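Local coordinates for hypothetical protein Atu0741 (Agrobacterium tumefaciens str. C58, PDB 1ZHV), which is of unknown function but, with two ACT-like domains in one chain, may bind a small ligand such as an amino acid, at residues G31-I36 and G101-V106. Sequence-based numbering, arbitrary orientation.
Sequences GGFVSI and GDHLLV
F33 lays its ring over one face of the H103 imidazole in an offset stack, the centroids 4.6 Å apart and the planes tilted by 30°. The pair joins two ACT-like units: F33 sits just ahead of strand 35-38 in the N-terminal unit, while H103 belongs to strand 102-107 of the ACT domain that follows. Long strand 57-67 bridges them within one mixed sheet, pairing antiparallel with both 13-18 and 102-107. A chi1 of 178° swings the F33 ring away from its own backbone N and out across the gap, where F33 CA and H103 CA are 8.9 Å apart; no hydrogen bond crosses between the two segments. The tilt brings one side of the phenyl ring closest: F33 CE1 lies 3.4 Å from H103 CG, displaced toward the rim of the imidazole, and also meets H103 CB at 3.6 Å. H103 ND1 has a hydrogen-bonding partner elsewhere, which should help fix the rotation of the imidazole against the phenyl. V46 and V96, one from each unit, pack on F33, and its backbone N is hydrogen-bonded to the hydroxyl of Y13. Two residues along the strand from H103, buried L105 points the same way and reaches obliquely toward the other half of the ring, on the same side of its plane as the imidazole, its CD1 4.1 Å from F33 CE2.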
loop_
_atom_site.group_PDB
_atom_site.type_symbol
_atom_site.label_atom_id
_atom_site.label_comp_id
_atom_site.label_asym_id
_atom_site.label_seq_id
_atom_site.Cartn_x
_atom_site.Cartn_y
_atom_site.Cartn_z
ATOM N N GLY A 31 -7.680 -11.117 6.962
ATOM C CA GLY A 31 -8.397 -9.870 6.790
ATOM C C GLY A 31 -7.469 -8.753 6.353
ATOM O O GLY A 31 -6.247 -8.865 6.477
ATOM N N GLY A 32 -8.052 -7.674 5.842
ATOM C CA GLY A 32 -7.262 -6.542 5.398
ATOM C C GLY A 32 -6.712 -6.706 3.995
ATOM O O GLY A 32 -7.170 -7.553 3.229
ATOM N N PHE A 33 -5.722 -5.885 3.663
ATOM C CA PHE A 33 -5.088 -5.924 2.352
ATOM C C PHE A 33 -4.048 -7.036 2.330
ATOM O O PHE A 33 -3.230 -7.144 3.241
ATOM C CB PHE A 33 -4.412 -4.583 2.057
ATOM C CG PHE A 33 -3.692 -4.538 0.739
ATOM C CD1 PHE A 33 -4.389 -4.348 -0.450
ATOM C CD2 PHE A 33 -2.311 -4.686 0.687
ATOM C CE1 PHE A 33 -3.721 -4.304 -1.667
ATOM C CE2 PHE A 33 -1.630 -4.645 -0.533
ATOM C CZ PHE A 33 -2.337 -4.454 -1.707
ATOM N N VAL A 34 -4.092 -7.862 1.289
ATOM C CA VAL A 34 -3.152 -8.968 1.137
ATOM C C VAL A 34 -2.615 -9.024 -0.287
ATOM O O VAL A 34 -3.385 -9.022 -1.244
ATOM C CB VAL A 34 -3.831 -10.321 1.437
ATOM C CG1 VAL A 34 -2.841 -11.466 1.248
ATOM C CG2 VAL A 34 -4.389 -10.314 2.846
ATOM N N SER A 35 -1.295 -9.064 -0.432
ATOM C CA SER A 35 -0.697 -9.168 -1.754
ATOM C C SER A 35 0.418 -10.195 -1.692
ATOM O O SER A 35 1.441 -9.974 -1.048
ATOM C CB SER A 35 -0.141 -7.821 -2.226
ATOM O OG SER A 35 0.260 -7.914 -3.584
ATOM N N ILE A 36 0.193 -11.322 -2.355
ATOM C CA ILE A 36 1.139 -12.433 -2.410
ATOM C C ILE A 36 1.703 -12.499 -3.827
ATOM O O ILE A 36 0.979 -12.825 -4.778
ATOM C CB ILE A 36 0.420 -13.754 -2.088
ATOM C CG1 ILE A 36 -0.234 -13.665 -0.705
ATOM C CG2 ILE A 36 1.405 -14.921 -2.169
ATOM C CD1 ILE A 36 -1.371 -14.659 -0.494
ATOM N N GLY A 101 -8.063 -1.518 -9.706
ATOM C CA GLY A 101 -7.327 -0.268 -9.669
ATOM C C GLY A 101 -5.948 -0.394 -9.064
ATOM O O GLY A 101 -5.106 -1.123 -9.582
ATOM N N ASP A 102 -5.712 0.315 -7.965
ATOM C CA ASP A 102 -4.407 0.281 -7.318
ATOM C C ASP A 102 -4.479 0.571 -5.834
ATOM O O ASP A 102 -5.412 1.209 -5.349
ATOM C CB ASP A 102 -3.469 1.347 -7.906
ATOM C CG ASP A 102 -3.474 1.381 -9.416
ATOM O OD1 ASP A 102 -2.604 0.727 -10.027
ATOM O OD2 ASP A 102 -4.345 2.067 -9.989
ATOM N N HIS A 103 -3.460 0.092 -5.131
ATOM C CA HIS A 103 -3.285 0.358 -3.714
ATOM C C HIS A 103 -1.864 0.888 -3.597
ATOM O O HIS A 103 -0.993 0.538 -4.394
ATOM C CB HIS A 103 -3.453 -0.904 -2.865
ATOM C CG HIS A 103 -4.878 -1.211 -2.523
ATOM N ND1 HIS A 103 -5.401 -1.038 -1.259
ATOM C CD2 HIS A 103 -5.885 -1.696 -3.284
ATOM C CE1 HIS A 103 -6.670 -1.412 -1.256
ATOM N NE2 HIS A 103 -6.987 -1.815 -2.473
ATOM N N LEU A 104 -1.637 1.752 -2.618
ATOM C CA LEU A 104 -0.326 2.349 -2.400
ATOM C C LEU A 104 0.050 2.229 -0.938
ATOM O O LEU A 104 -0.774 2.488 -0.068
ATOM C CB LEU A 104 -0.361 3.845 -2.761
ATOM C CG LEU A 104 0.781 4.695 -2.183
ATOM C CD1 LEU A 104 2.044 4.419 -2.967
ATOM C CD2 LEU A 104 0.438 6.174 -2.238
ATOM N N LEU A 105 1.281 1.818 -0.665
ATOM C CA LEU A 105 1.735 1.769 0.710
ATOM C C LEU A 105 2.951 2.679 0.840
ATOM O O LEU A 105 3.758 2.803 -0.082
ATOM C CB LEU A 105 2.105 0.340 1.135
ATOM C CG LEU A 105 0.948 -0.660 1.224
ATOM C CD1 LEU A 105 0.882 -1.465 -0.064
ATOM C CD2 LEU A 105 1.135 -1.591 2.421
ATOM N N VAL A 106 3.040 3.349 1.980
ATOM C CA VAL A 106 4.164 4.214 2.288
ATOM C C VAL A 106 4.499 3.870 3.727
ATOM O O VAL A 106 3.665 3.306 4.438
ATOM C CB VAL A 106 3.812 5.726 2.196
ATOM C CG1 VAL A 106 3.460 6.091 0.754
ATOM C CG2 VAL A 106 2.668 6.063 3.135
#